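Local coordinates for NADH-rubredoxin oxidoreductase (Clostridium acetobutylicum, PDB 3KLJ), which catalyses the NADH-dependent reduction of rubredoxin through a bound FAD, relaying electrons toward the dioxygen-scavenging proteins of an obligate anaerobe, at residues A[60-63]-A[64-67]; A[70-74]-A[75-79]; A[377-380]-A[381-384]. All coordinates share one frame; numbering follows the deposited sequence. Where two conformers were deposited one is given.

Contact 1: residues A[60-63]-A[64-67]; sequences SIDD and ILIK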
# COMPACT_ATOMS: atom_id res chain seq x y z
N SER A 60 0.30 11.44 -17.55
CA SER A 60 -0.79 12.17 -16.91
C SER A 60 -1.82 11.22 -16.29
O SER A 60 -1.65 9.99 -16.31
CB SER A 60 -1.45 13.14 -17.89
OG SER A 60 -2.05 12.44 -18.97
N ILE A 61 -2.88 11.81 -15.71
CA ILE A 61 -3.95 11.04 -15.08
C ILE A 61 -4.58 10.06 -16.06
O ILE A 61 -4.83 8.90 -15.73
CB ILE A 61 -5.03 11.97 -14.39
CG1 ILE A 61 -6.15 11.14 -13.74
CG2 ILE A 61 -5.62 13.00 -15.36
CD1 ILE A 61 -5.74 10.29 -12.53
N ASP A 62 -4.82 10.54 -17.27
CA ASP A 62 -5.41 9.73 -18.34
C ASP A 62 -4.69 8.41 -18.61
O ASP A 62 -5.34 7.42 -18.95
CB ASP A 62 -5.51 10.58 -19.60
CG ASP A 62 -6.05 11.97 -19.32
OD1 ASP A 62 -7.16 12.05 -18.72
OD2 ASP A 62 -5.38 12.96 -19.67
N ASP A 63 -3.37 8.40 -18.43
CA ASP A 63 -2.56 7.21 -18.67
C ASP A 63 -2.67 6.16 -17.57
O ASP A 63 -2.25 5.02 -17.77
CB ASP A 63 -1.08 7.56 -18.83
CG ASP A 63 -0.85 8.61 -19.88
OD1 ASP A 63 -1.44 8.50 -20.98
OD2 ASP A 63 -0.07 9.54 -19.60
N ILE A 64 -3.20 6.55 -16.40
CA ILE A 64 -3.28 5.61 -15.27
C ILE A 64 -4.70 5.29 -14.78
O ILE A 64 -4.86 4.46 -13.88
CB ILE A 64 -2.36 6.01 -14.07
CG1 ILE A 64 -2.76 7.38 -13.48
CG2 ILE A 64 -0.87 5.94 -14.47
CD1 ILE A 64 -2.21 7.61 -12.07
N LEU A 65 -5.70 5.94 -15.37
CA LEU A 65 -7.12 5.63 -15.08
C LEU A 65 -7.41 4.17 -15.40
O LEU A 65 -6.96 3.65 -16.43
CB LEU A 65 -8.05 6.54 -15.92
CG LEU A 65 -8.10 8.05 -15.61
CD1 LEU A 65 -9.00 8.85 -16.60
CD2 LEU A 65 -8.52 8.29 -14.17
N ILE A 66 -8.16 3.50 -14.52
CA ILE A 66 -8.55 2.11 -14.77
C ILE A 66 -9.55 2.05 -15.94
O ILE A 66 -9.37 1.30 -16.90
CB ILE A 66 -9.11 1.39 -13.51
CG1 ILE A 66 -8.09 1.38 -12.35
CG2 ILE A 66 -9.46 -0.05 -13.85
CD1 ILE A 66 -8.66 0.88 -10.95
N LYS A 67 -10.61 2.85 -15.83
CA LYS A 67 -11.59 2.98 -16.91
C LYS A 67 -11.80 4.45 -17.19
O LYS A 67 -11.76 5.27 -16.27
CB LYS A 67 -12.93 2.34 -16.53
CG LYS A 67 -12.86 0.86 -16.18
CD LYS A 67 -12.59 -0.03 -17.40
CE LYS A 67 -12.45 -1.47 -16.93
NZ LYS A 67 -12.16 -2.38 -18.06
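Ile61 O draws two successive backbone amides onto itself, Ile64 N at 2.9 Å and, more weakly, Leu65 N at 3.1 Å, where residues 61-63 have helical backbone angles without the regular bonding of a helix. The firmer donor, Ile64 N, comes in well above the carbonyl plane. At the front of the turn, Ser60 N donates a hydrogen bond to Asp63 OD2 (2.8 Å), from the anti side and tilted from the carboxylate plane, which resembles one half of a capping box.

This turn lies in the loop between helices 51-56 and 69-74 of the FAD-binding domain, beside the loop that carries the FAD-binding residues Glu41 and Arg48. Its apolar face is built by Ile61 and Leu65. With CG1 of Ile61 anti to the backbone N (chi1 179°), that branch passes across Leu65 at an angle, and Ile61 CG1 meets Leu65 CD2 at 3.7 Å. Ile64 takes another direction: Ile64 CG1 comes within 3.4 Å of Ile61 O, and its buried side chain reaches Tyr46, Leu51 and Ile54. Asp62 and Asp63 point away from residues 64-67, on the exposed side of the turn, while Ile61 also leans on Tyr43 and on Tyr133 of helix 133-146.

Contact 2: residues A[70-74]-A[75-79]; sequences DWYEK and NNIKV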
# COMPACT_ATOMS: atom_id res chain seq x y z
N ASP A 70 -16.45 7.09 -20.41
CA ASP A 70 -17.42 6.37 -21.23
C ASP A 70 -17.81 5.00 -20.65
O ASP A 70 -18.94 4.55 -20.84
CB ASP A 70 -16.91 6.21 -22.66
CG ASP A 70 -18.04 6.06 -23.66
OD1 ASP A 70 -19.21 6.27 -23.28
OD2 ASP A 70 -17.76 5.73 -24.83
N TRP A 71 -16.89 4.37 -19.94
CA TRP A 71 -17.17 3.07 -19.35
C TRP A 71 -18.25 3.16 -18.27
O TRP A 71 -19.14 2.32 -18.22
CB TRP A 71 -15.89 2.45 -18.79
CG TRP A 71 -16.05 1.06 -18.30
CD1 TRP A 71 -15.89 -0.09 -19.02
CD2 TRP A 71 -16.38 0.65 -16.96
NE1 TRP A 71 -16.11 -1.19 -18.22
CE2 TRP A 71 -16.41 -0.76 -16.95
CE3 TRP A 71 -16.66 1.35 -15.78
CZ2 TRP A 71 -16.71 -1.49 -15.80
CZ3 TRP A 71 -16.95 0.62 -14.63
CH2 TRP A 71 -16.97 -0.79 -14.65
N TYR A 72 -18.14 4.17 -17.40
CA TYR A 72 -19.11 4.36 -16.31
C TYR A 72 -20.49 4.76 -16.83
O TYR A 72 -21.50 4.38 -16.23
CB TYR A 72 -18.61 5.39 -15.29
CG TYR A 72 -17.34 4.97 -14.58
CD1 TYR A 72 -17.39 4.23 -13.40
CD2 TYR A 72 -16.09 5.31 -15.11
CE1 TYR A 72 -16.22 3.84 -12.76
CE2 TYR A 72 -14.91 4.91 -14.48
CZ TYR A 72 -14.99 4.18 -13.31
OH TYR A 72 -13.82 3.81 -12.70
N GLU A 73 -20.51 5.52 -17.92
CA GLU A 73 -21.77 5.92 -18.57
C GLU A 73 -22.44 4.75 -19.30
O GLU A 73 -23.64 4.52 -19.12
CB GLU A 73 -21.54 7.09 -19.54
CG GLU A 73 -21.52 8.45 -18.86
CD GLU A 73 -21.31 9.60 -19.83
OE1 GLU A 73 -21.88 9.57 -20.95
OE2 GLU A 73 -20.59 10.55 -19.46
N LYS A 74 -21.67 4.02 -20.11
CA LYS A 74 -22.17 2.83 -20.80
C LYS A 74 -22.74 1.81 -19.81
O LYS A 74 -23.73 1.14 -20.08
CB LYS A 74 -21.05 2.18 -21.63
CG LYS A 74 -21.45 1.81 -23.05
CD LYS A 74 -21.51 3.05 -23.96
CE LYS A 74 -21.87 2.71 -25.40
NZ LYS A 74 -23.31 2.36 -25.55
N ASN A 75 -22.11 1.72 -18.64
CA ASN A 75 -22.54 0.77 -17.61
C ASN A 75 -23.47 1.35 -16.56
O ASN A 75 -23.82 0.67 -15.59
CB ASN A 75 -21.32 0.12 -16.96
CG ASN A 75 -20.68 -0.93 -17.84
OD1 ASN A 75 -21.35 -1.87 -18.28
ND2 ASN A 75 -19.40 -0.76 -18.12
N ASN A 76 -23.85 2.61 -16.76
CA ASN A 76 -24.76 3.33 -15.85
C ASN A 76 -24.33 3.46 -14.39
O ASN A 76 -25.16 3.64 -13.50
CB ASN A 76 -26.17 2.75 -15.90
CG ASN A 76 -27.14 3.68 -16.55
OD1 ASN A 76 -27.11 3.87 -17.76
ND2 ASN A 76 -28.00 4.29 -15.74
N ILE A 77 -23.03 3.38 -14.14
CA ILE A 77 -22.51 3.61 -12.81
C ILE A 77 -22.35 5.10 -12.59
O ILE A 77 -21.68 5.78 -13.37
CB ILE A 77 -21.17 2.87 -12.58
CG1 ILE A 77 -21.39 1.36 -12.59
CG2 ILE A 77 -20.52 3.33 -11.28
CD1 ILE A 77 -20.16 0.54 -12.99
N LYS A 78 -22.99 5.61 -11.54
CA LYS A 78 -22.96 7.03 -11.22
C LYS A 78 -21.81 7.37 -10.28
O LYS A 78 -21.71 6.84 -9.16
CB LYS A 78 -24.30 7.45 -10.61
CG LYS A 78 -25.47 7.35 -11.59
CD LYS A 78 -26.82 7.23 -10.90
CE LYS A 78 -27.04 5.84 -10.31
NZ LYS A 78 -28.31 5.78 -9.51
N VAL A 79 -20.92 8.24 -10.75
CA VAL A 79 -19.77 8.66 -9.95
C VAL A 79 -19.95 10.12 -9.56
O VAL A 79 -20.09 11.00 -10.42
CB VAL A 79 -18.44 8.47 -10.70
CG1 VAL A 79 -17.26 8.84 -9.80
CG2 VAL A 79 -18.30 7.03 -11.20
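Asn75 folds back over the indole of Trp71 where helix 69-74 ends, and the close part of the contact starts there. Asn75 ND2 lies 3.2 Å above the indole plane, off-centre, with Trp71 CE2 as its nearest ring atom, and the amide plane is turned 64° against the ring. Setting CG beside the backbone N (chi1 -76°) lets the same ND2 make a weak bond to Trp71 O at 3.1 Å, a carbonyl that already accepts from Asn75 N. The other end of the indole meets Ile77 CD1, 3.6 Å from Trp71 CZ3.

The buried side chain of Tyr72 fills the angle between its own helix and the strand that follows. One face of its ring takes Trp71 CE3 over its centre; Ile77 CG2 lies at the ring edge, near the plane, and Val79 CG2 comes within 3.7 Å of Tyr72 CD1. The side chains of Tyr72 and Ile77 both continue onto Met37 of the neighbouring strand 35-38, so this apolar cluster belongs to the helix-sheet interface of the Rossmann-type FAD-binding domain.

The solvent side is looser. Glu73, Lys74 and Asn76 are exposed, and there backbone bonds do most of the joining. Asn76, with positive phi (58°), forms a Schellman motif: Asn76 N binds Glu73 O at 3.0 Å, and Ile77 N binds Tyr72 O weakly at 2.8 Å. The chemistry implies a polar helix end backed by an apolar cluster: amides occupy the terminal carbonyls, and the aromatic and branched side chains probably help to hold the strand's departure against the helix.

Contact 3: residues A[377-380]-A[381-384]; sequences SLDA and ILNN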
# COMPACT_ATOMS: atom_id res chain seq x y z
N SER A 377 23.05 -27.37 7.88
CA SER A 377 23.65 -26.40 6.98
C SER A 377 22.60 -25.69 6.12
O SER A 377 21.48 -26.20 5.95
CB SER A 377 24.69 -27.08 6.08
OG SER A 377 24.04 -27.80 5.04
N LEU A 378 22.96 -24.53 5.58
CA LEU A 378 22.11 -23.82 4.63
C LEU A 378 21.90 -24.70 3.39
O LEU A 378 20.77 -24.85 2.91
CB LEU A 378 22.73 -22.49 4.20
CG LEU A 378 21.83 -21.30 3.83
CD1 LEU A 378 22.54 -20.27 2.91
CD2 LEU A 378 20.49 -21.68 3.30
N ASP A 379 23.00 -25.24 2.87
CA ASP A 379 22.95 -26.19 1.75
C ASP A 379 21.87 -27.26 1.92
O ASP A 379 21.07 -27.48 1.00
CB ASP A 379 24.32 -26.84 1.50
CG ASP A 379 25.23 -25.96 0.65
OD1 ASP A 379 24.74 -25.00 0.01
OD2 ASP A 379 26.44 -26.22 0.60
N ALA A 380 21.82 -27.91 3.09
CA ALA A 380 20.82 -28.96 3.30
C ALA A 380 19.38 -28.44 3.21
O ALA A 380 18.48 -29.15 2.78
CB ALA A 380 21.06 -29.67 4.62
N ILE A 381 19.17 -27.19 3.63
CA ILE A 381 17.85 -26.58 3.53
C ILE A 381 17.52 -26.29 2.06
O ILE A 381 16.47 -26.68 1.58
CB ILE A 381 17.72 -25.34 4.43
CG1 ILE A 381 17.74 -25.78 5.89
CG2 ILE A 381 16.44 -24.54 4.08
CD1 ILE A 381 17.86 -24.67 6.85
N LEU A 382 18.45 -25.63 1.36
CA LEU A 382 18.28 -25.35 -0.06
C LEU A 382 17.92 -26.59 -0.88
O LEU A 382 17.09 -26.52 -1.79
CB LEU A 382 19.53 -24.69 -0.64
CG LEU A 382 19.91 -23.28 -0.17
CD1 LEU A 382 21.25 -22.86 -0.76
CD2 LEU A 382 18.83 -22.25 -0.50
N ASN A 383 18.54 -27.73 -0.56
CA ASN A 383 18.32 -28.97 -1.32
C ASN A 383 16.96 -29.59 -1.07
O ASN A 383 16.55 -30.50 -1.80
CB ASN A 383 19.42 -30.01 -1.01
CG ASN A 383 20.82 -29.50 -1.32
OD1 ASN A 383 21.79 -29.94 -0.70
ND2 ASN A 383 20.92 -28.58 -2.27
N ASN A 384 16.26 -29.11 -0.04
CA ASN A 384 14.96 -29.67 0.34
C ASN A 384 13.79 -28.71 0.09
O ASN A 384 12.67 -28.94 0.54
CB ASN A 384 14.99 -30.13 1.80
CG ASN A 384 15.62 -31.50 1.96
OD1 ASN A 384 14.91 -32.50 2.09
ND2 ASN A 384 16.95 -31.55 1.91
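Ala380, Ile381 and Leu382 carry most of the buried surface in the short helix 378-382. Ala380 contributes chiefly its backbone: the carbonyl oxygen Ala380 O receives the side-chain amide of Asn384, with ND2 3.0 Å away and nearly along the C=O axis, although O lies 24° out of the amide plane. Asn384 CG stands beside its backbone N (chi1 -81°), which turns the amide back toward the last turn.

Ile381 is the buried member. Its CB lies 3.4 Å from Leu378 O, and beyond the helix its side chain packs on Phe329 of strand 327-332 and on Phe372, seating the helix against the antiparallel sheet of the C-terminal domain. Leu382 crosses Leu378, which also packs on Phe329, with Leu378 CD2 3.9 Å from Leu382 CG, beside the backbone bond from Leu382 N to Leu378 O (2.9 Å).

At the opening turn, Ser377 is the N-cap: Ser377 OG accepts from Ala380 N at 3.0 Å. Asp379 O accepts from the backbone N of Asn383 at the far end. A serine hydroxyl thus satisfies a first-turn amide and an asparagine amide a last-turn carbonyl, so that side chains supply, at both ends, partners that the helix backbone does not.

Overall arrangement
The three contacts follow one another along the chain, but only the first two are neighbours in space. Contacts 1 and 2 both belong to the FAD-binding domain, with centres about 16 Å apart; they touch where Lys67 O meets Tyr72 CE2, and Phe22 of helix 19-28 reaches both. Contact 1 shapes the loop leading into helix 69-74, whereas contact 2 turns that helix into strand 78-80, an outer strand of the parallel sheet. Contact 3 lies in the C-terminal domain beside a separate antiparallel sheet, its centre about 46 Å from that of contact 1 and about 55 Å from that of contact 2. Contacts 1 and 2 thus lie near the cofactor-binding part of the fold, contact 3 far from it near the end of the chain.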